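Local coordinates for protein transcriptional regulator, TetR family (PDB 5K7F) that probably represses transcription as a TetR-type DNA-binding regulator of alternative isovaleryl coenzyme A biosynthesis in Myxococcus xanthus, responding to isovaleryl coenzyme A, at residues A[67-78]-A[106-116]. Residues are numbered along the deposited sequence; the frame is centred on the assembly and turned at random. Where two conformers were deposited one is given.
Sequences IMNYGMDLFEEQ and RGWSKEVIIIL
Val112 and Leu116 of the short helix 110-117 fit as knobs into two holes on the surface of the long helix 60-83, in a buried, almost wholly apolar helix-helix packing near the centre of the chain. The segment axes approach to 8.4 Å and cross at -113°. Gly71 lies beneath both knobs and lets the short helix come close: Val112 CG1 rests 3.6 Å from Gly71 CA, in a hole completed by Ile67, Tyr70 and Leu74. One turn on, Leu116 sits among Met68, Gly71, Met72 and Phe75. Its CG stands anti to the backbone N (chi1 -180°), which carries the two methyls over the long helix, with CD2 3.6 Å from Met72 SD and 3.7 Å from Phe75 CE2. Met68, bent at its last torsion (chi3 72°), lays its CE methyl against Leu116 O at 3.3 Å; this carbonyl takes its hydrogen bond from Lys134 NZ. Between the knobs, Ile113 CD1 reaches Gly71 O and the Phe75 ring. Towards the start of the short helix, Leu74 CD2 meets the indole edge of Trp108, 3.7 Å from CZ3, while the Tyr70 hydroxyl approaches the same atom and hydrogen-bonds to Glu23 of helix 18-32. Gln78 sets its amide at this indole, NE2 lying in the ring plane 3.9 Å from CH2, and a water links Gln78 O to Arg106 NH1. With an alanine at Gln78, the rim of the Trp108 indole would probably lose its amide neighbour and a gap would open beside Arg106. With helix 18-32 contacting Tyr70 and Ile115, the arrangement joins what is, as in TetR-family regulators, probably the N-terminal DNA-binding domain to the C-terminal ligand-binding domain, through the long connecting helix and the short helix packed across it, as is characteristic of the all-helical TetR fold.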
loop_
_atom_site.group_PDB
_atom_site.type_symbol
_atom_site.label_atom_id
_atom_site.label_comp_id
_atom_site.label_asym_id
_atom_site.label_seq_id
_atom_site.Cartn_x
_atom_site.Cartn_y
_atom_site.Cartn_z
ATOM N N ILE A 67 3.790 -7.486 -17.900
ATOM C CA ILE A 67 3.875 -6.206 -17.200
ATOM C C ILE A 67 4.557 -6.414 -15.858
ATOM O O ILE A 67 5.451 -5.635 -15.485
ATOM C CB ILE A 67 2.495 -5.534 -17.054
ATOM C CG1 ILE A 67 1.938 -5.110 -18.416
ATOM C CG2 ILE A 67 2.575 -4.273 -16.149
ATOM C CD1 ILE A 67 0.469 -4.745 -18.380
ATOM N N MET A 68 4.161 -7.476 -15.112
ATOM C CA MET A 68 4.766 -7.711 -13.808
ATOM C C MET A 68 6.266 -8.019 -13.923
ATOM O O MET A 68 7.073 -7.533 -13.124
ATOM C CB MET A 68 3.959 -8.795 -13.067
ATOM C CG MET A 68 2.533 -8.336 -12.784
ATOM S SD MET A 68 1.566 -9.545 -11.831
ATOM C CE MET A 68 2.376 -9.337 -10.263
ATOM N N ASN A 69 6.682 -8.790 -14.919
ATOM C CA ASN A 69 8.108 -9.013 -15.130
ATOM C C ASN A 69 8.828 -7.724 -15.512
ATOM O O ASN A 69 9.983 -7.506 -15.122
ATOM C CB ASN A 69 8.313 -10.059 -16.214
ATOM C CG ASN A 69 8.379 -11.454 -15.656
ATOM O OD1 ASN A 69 8.848 -11.686 -14.530
ATOM N ND2 ASN A 69 7.965 -12.398 -16.459
ATOM N N TYR A 70 8.160 -6.864 -16.277
ATOM C CA TYR A 70 8.759 -5.580 -16.623
ATOM C C TYR A 70 8.946 -4.749 -15.365
ATOM O O TYR A 70 9.995 -4.119 -15.176
ATOM C CB TYR A 70 7.882 -4.848 -17.636
ATOM C CG TYR A 70 8.409 -3.468 -18.079
ATOM C CD1 TYR A 70 9.757 -3.218 -18.216
ATOM C CD2 TYR A 70 7.535 -2.419 -18.335
ATOM C CE1 TYR A 70 10.228 -1.978 -18.589
ATOM C CE2 TYR A 70 8.021 -1.170 -18.712
ATOM C CZ TYR A 70 9.343 -0.963 -18.831
ATOM O OH TYR A 70 9.841 0.275 -19.202
ATOM N N GLY A 71 7.968 -4.812 -14.447
ATOM C CA GLY A 71 8.096 -4.070 -13.206
ATOM C C GLY A 71 9.292 -4.531 -12.396
ATOM O O GLY A 71 9.990 -3.732 -11.757
ATOM N N MET A 72 9.536 -5.831 -12.369
ATOM C CA MET A 72 10.720 -6.272 -11.624
ATOM C C MET A 72 12.014 -5.915 -12.343
ATOM O O MET A 72 13.040 -5.692 -11.690
ATOM C CB MET A 72 10.661 -7.765 -11.375
ATOM C CG MET A 72 9.589 -8.201 -10.332
ATOM S SD MET A 72 9.443 -7.141 -8.865
ATOM C CE MET A 72 11.077 -7.288 -8.134
ATOM N N ASP A 73 12.004 -5.916 -13.677
ATOM C CA ASP A 73 13.131 -5.398 -14.453
ATOM C C ASP A 73 13.402 -3.948 -14.106
ATOM O O ASP A 73 14.562 -3.508 -14.079
ATOM C CB ASP A 73 12.854 -5.509 -15.950
ATOM C CG ASP A 73 13.015 -6.897 -16.486
ATOM O OD1 ASP A 73 13.567 -7.748 -15.791
ATOM O OD2 ASP A 73 12.629 -7.105 -17.663
ATOM N N LEU A 74 12.342 -3.176 -13.855
ATOM C CA LEU A 74 12.535 -1.779 -13.506
ATOM C C LEU A 74 13.176 -1.629 -12.133
ATOM O O LEU A 74 13.987 -0.718 -11.936
ATOM C CB LEU A 74 11.212 -1.019 -13.557
ATOM C CG LEU A 74 10.642 -0.826 -14.939
ATOM C CD1 LEU A 74 9.314 -0.073 -14.917
ATOM C CD2 LEU A 74 11.713 -0.071 -15.837
ATOM N N PHE A 75 12.779 -2.459 -11.151
ATOM C CA PHE A 75 13.487 -2.461 -9.859
ATOM C C PHE A 75 14.997 -2.695 -10.041
ATOM O O PHE A 75 15.819 -2.046 -9.387
ATOM C CB PHE A 75 12.852 -3.495 -8.889
ATOM C CG PHE A 75 11.696 -2.927 -8.062
ATOM C CD1 PHE A 75 11.942 -2.303 -6.835
ATOM C CD2 PHE A 75 10.370 -3.006 -8.502
ATOM C CE1 PHE A 75 10.930 -1.797 -6.081
ATOM C CE2 PHE A 75 9.321 -2.459 -7.740
ATOM C CZ PHE A 75 9.613 -1.846 -6.533
ATOM N N GLU A 76 15.391 -3.611 -10.925
ATOM C CA GLU A 76 16.812 -3.768 -11.238
ATOM C C GLU A 76 17.401 -2.517 -11.896
ATOM O O GLU A 76 18.451 -2.010 -11.489
ATOM C CB GLU A 76 17.014 -4.970 -12.168
ATOM C CG GLU A 76 18.446 -5.101 -12.680
ATOM C CD GLU A 76 19.450 -5.433 -11.581
ATOM O OE1 GLU A 76 19.032 -5.948 -10.500
ATOM O OE2 GLU A 76 20.661 -5.205 -11.829
ATOM N N GLU A 77 16.748 -2.025 -12.941
ATOM C CA GLU A 77 17.330 -0.989 -13.776
ATOM C C GLU A 77 17.324 0.373 -13.097
ATOM O O GLU A 77 18.247 1.183 -13.298
ATOM C CB GLU A 77 16.558 -0.944 -15.081
ATOM C CG GLU A 77 16.688 -2.251 -15.827
ATOM C CD GLU A 77 15.916 -2.265 -17.127
ATOM O OE1 GLU A 77 15.299 -1.226 -17.474
ATOM O OE2 GLU A 77 15.943 -3.321 -17.798
ATOM N N GLN A 78 16.282 0.660 -12.332
ATOM C CA GLN A 78 16.114 1.972 -11.738
ATOM C C GLN A 78 16.492 2.023 -10.274
ATOM O O GLN A 78 16.542 3.121 -9.714
ATOM C CB GLN A 78 14.669 2.445 -11.882
ATOM C CG GLN A 78 14.175 2.615 -13.283
ATOM C CD GLN A 78 14.961 3.716 -14.008
ATOM O OE1 GLN A 78 15.128 4.826 -13.465
ATOM N NE2 GLN A 78 15.435 3.428 -15.211
ATOM N N ARG A 106 7.549 8.514 -10.991
ATOM C CA ARG A 106 7.777 8.971 -12.367
ATOM C C ARG A 106 6.597 8.578 -13.262
ATOM O O ARG A 106 6.116 7.441 -13.243
ATOM C CB ARG A 106 9.079 8.394 -12.914
ATOM C CG ARG A 106 10.366 8.909 -12.248
ATOM C CD ARG A 106 11.584 8.892 -13.263
ATOM N NE ARG A 106 12.867 9.120 -12.624
ATOM C CZ ARG A 106 13.531 8.224 -11.909
ATOM N NH1 ARG A 106 13.015 7.012 -11.688
ATOM N NH2 ARG A 106 14.691 8.566 -11.389
ATOM N N GLY A 107 6.112 9.527 -14.053
ATOM C CA GLY A 107 4.972 9.242 -14.903
ATOM C C GLY A 107 5.118 7.975 -15.737
ATOM O O GLY A 107 4.159 7.216 -15.881
ATOM N N TRP A 108 6.317 7.728 -16.304
ATOM C CA TRP A 108 6.431 6.605 -17.235
ATOM C C TRP A 108 6.435 5.241 -16.559
ATOM O O TRP A 108 6.098 4.256 -17.214
ATOM C CB TRP A 108 7.668 6.723 -18.141
ATOM C CG TRP A 108 9.008 6.687 -17.499
ATOM C CD1 TRP A 108 9.746 7.757 -17.070
ATOM C CD2 TRP A 108 9.786 5.521 -17.209
ATOM N NE1 TRP A 108 10.942 7.328 -16.535
ATOM C CE2 TRP A 108 10.999 5.961 -16.636
ATOM C CE3 TRP A 108 9.597 4.150 -17.419
ATOM C CZ2 TRP A 108 12.002 5.075 -16.234
ATOM C CZ3 TRP A 108 10.614 3.263 -17.018
ATOM C CH2 TRP A 108 11.783 3.736 -16.426
ATOM N N SER A 109 6.786 5.143 -15.273
ATOM C CA SER A 109 6.906 3.851 -14.615
ATOM C C SER A 109 5.787 3.568 -13.614
ATOM O O SER A 109 5.629 2.421 -13.209
ATOM C CB SER A 109 8.266 3.763 -13.900
ATOM O OG SER A 109 8.419 4.853 -13.003
ATOM N N LYS A 110 4.987 4.567 -13.233
ATOM C CA LYS A 110 4.161 4.429 -12.033
ATOM C C LYS A 110 3.069 3.369 -12.174
ATOM O O LYS A 110 2.755 2.680 -11.205
ATOM C CB LYS A 110 3.558 5.786 -11.652
ATOM C CG LYS A 110 2.614 6.392 -12.630
ATOM C CD LYS A 110 2.396 7.876 -12.315
ATOM C CE LYS A 110 1.367 8.487 -13.270
ATOM N NZ LYS A 110 -0.009 8.044 -12.945
ATOM N N GLU A 111 2.453 3.219 -13.356
ATOM C CA GLU A 111 1.354 2.266 -13.456
ATOM C C GLU A 111 1.856 0.832 -13.567
ATOM O O GLU A 111 1.207 -0.077 -13.048
ATOM C CB GLU A 111 0.454 2.583 -14.641
ATOM C CG GLU A 111 -0.325 3.855 -14.437
ATOM C CD GLU A 111 0.286 5.033 -15.152
ATOM O OE1 GLU A 111 1.332 4.871 -15.823
ATOM O OE2 GLU A 111 -0.288 6.129 -15.037
ATOM N N VAL A 112 2.989 0.612 -14.251
ATOM C CA VAL A 112 3.631 -0.712 -14.236
ATOM C C VAL A 112 3.840 -1.173 -12.794
ATOM O O VAL A 112 3.550 -2.322 -12.438
ATOM C CB VAL A 112 4.954 -0.683 -15.035
ATOM C CG1 VAL A 112 5.761 -1.989 -14.887
ATOM C CG2 VAL A 112 4.681 -0.459 -16.515
ATOM N N ILE A 113 4.319 -0.282 -11.930
ATOM C CA ILE A 113 4.649 -0.696 -10.571
ATOM C C ILE A 113 3.370 -0.928 -9.760
ATOM O O ILE A 113 3.304 -1.816 -8.911
ATOM C CB ILE A 113 5.573 0.349 -9.914
ATOM C CG1 ILE A 113 6.849 0.607 -10.762
ATOM C CG2 ILE A 113 5.891 -0.003 -8.462
ATOM C CD1 ILE A 113 7.748 -0.647 -11.032
ATOM N N ILE A 114 2.337 -0.117 -9.988
ATOM C CA ILE A 114 1.062 -0.344 -9.327
ATOM C C ILE A 114 0.546 -1.748 -9.637
ATOM O O ILE A 114 0.062 -2.469 -8.745
ATOM C CB ILE A 114 0.069 0.744 -9.777
ATOM C CG1 ILE A 114 0.518 2.092 -9.201
ATOM C CG2 ILE A 114 -1.365 0.393 -9.408
ATOM C CD1 ILE A 114 -0.265 3.254 -9.764
ATOM N N ILE A 115 0.626 -2.150 -10.908
ATOM C CA ILE A 115 0.078 -3.446 -11.279
ATOM C C ILE A 115 0.887 -4.568 -10.647
ATOM O O ILE A 115 0.330 -5.592 -10.218
ATOM C CB ILE A 115 -0.003 -3.564 -12.806
ATOM C CG1 ILE A 115 -1.148 -2.695 -13.313
ATOM C CG2 ILE A 115 -0.176 -5.011 -13.239
ATOM C CD1 ILE A 115 -1.050 -2.410 -14.783
ATOM N N LEU A 116 2.202 -4.369 -10.537
ATOM C CA LEU A 116 3.085 -5.335 -9.887
ATOM C C LEU A 116 2.591 -5.738 -8.499
ATOM O O LEU A 116 2.755 -6.893 -8.084
ATOM C CB LEU A 116 4.477 -4.732 -9.802
ATOM C CG LEU A 116 5.558 -5.568 -9.164
ATOM C CD1 LEU A 116 5.706 -6.935 -9.855
ATOM C CD2 LEU A 116 6.840 -4.736 -9.259
HETATM O O HOH W 1 14.610 5.359 -9.716
#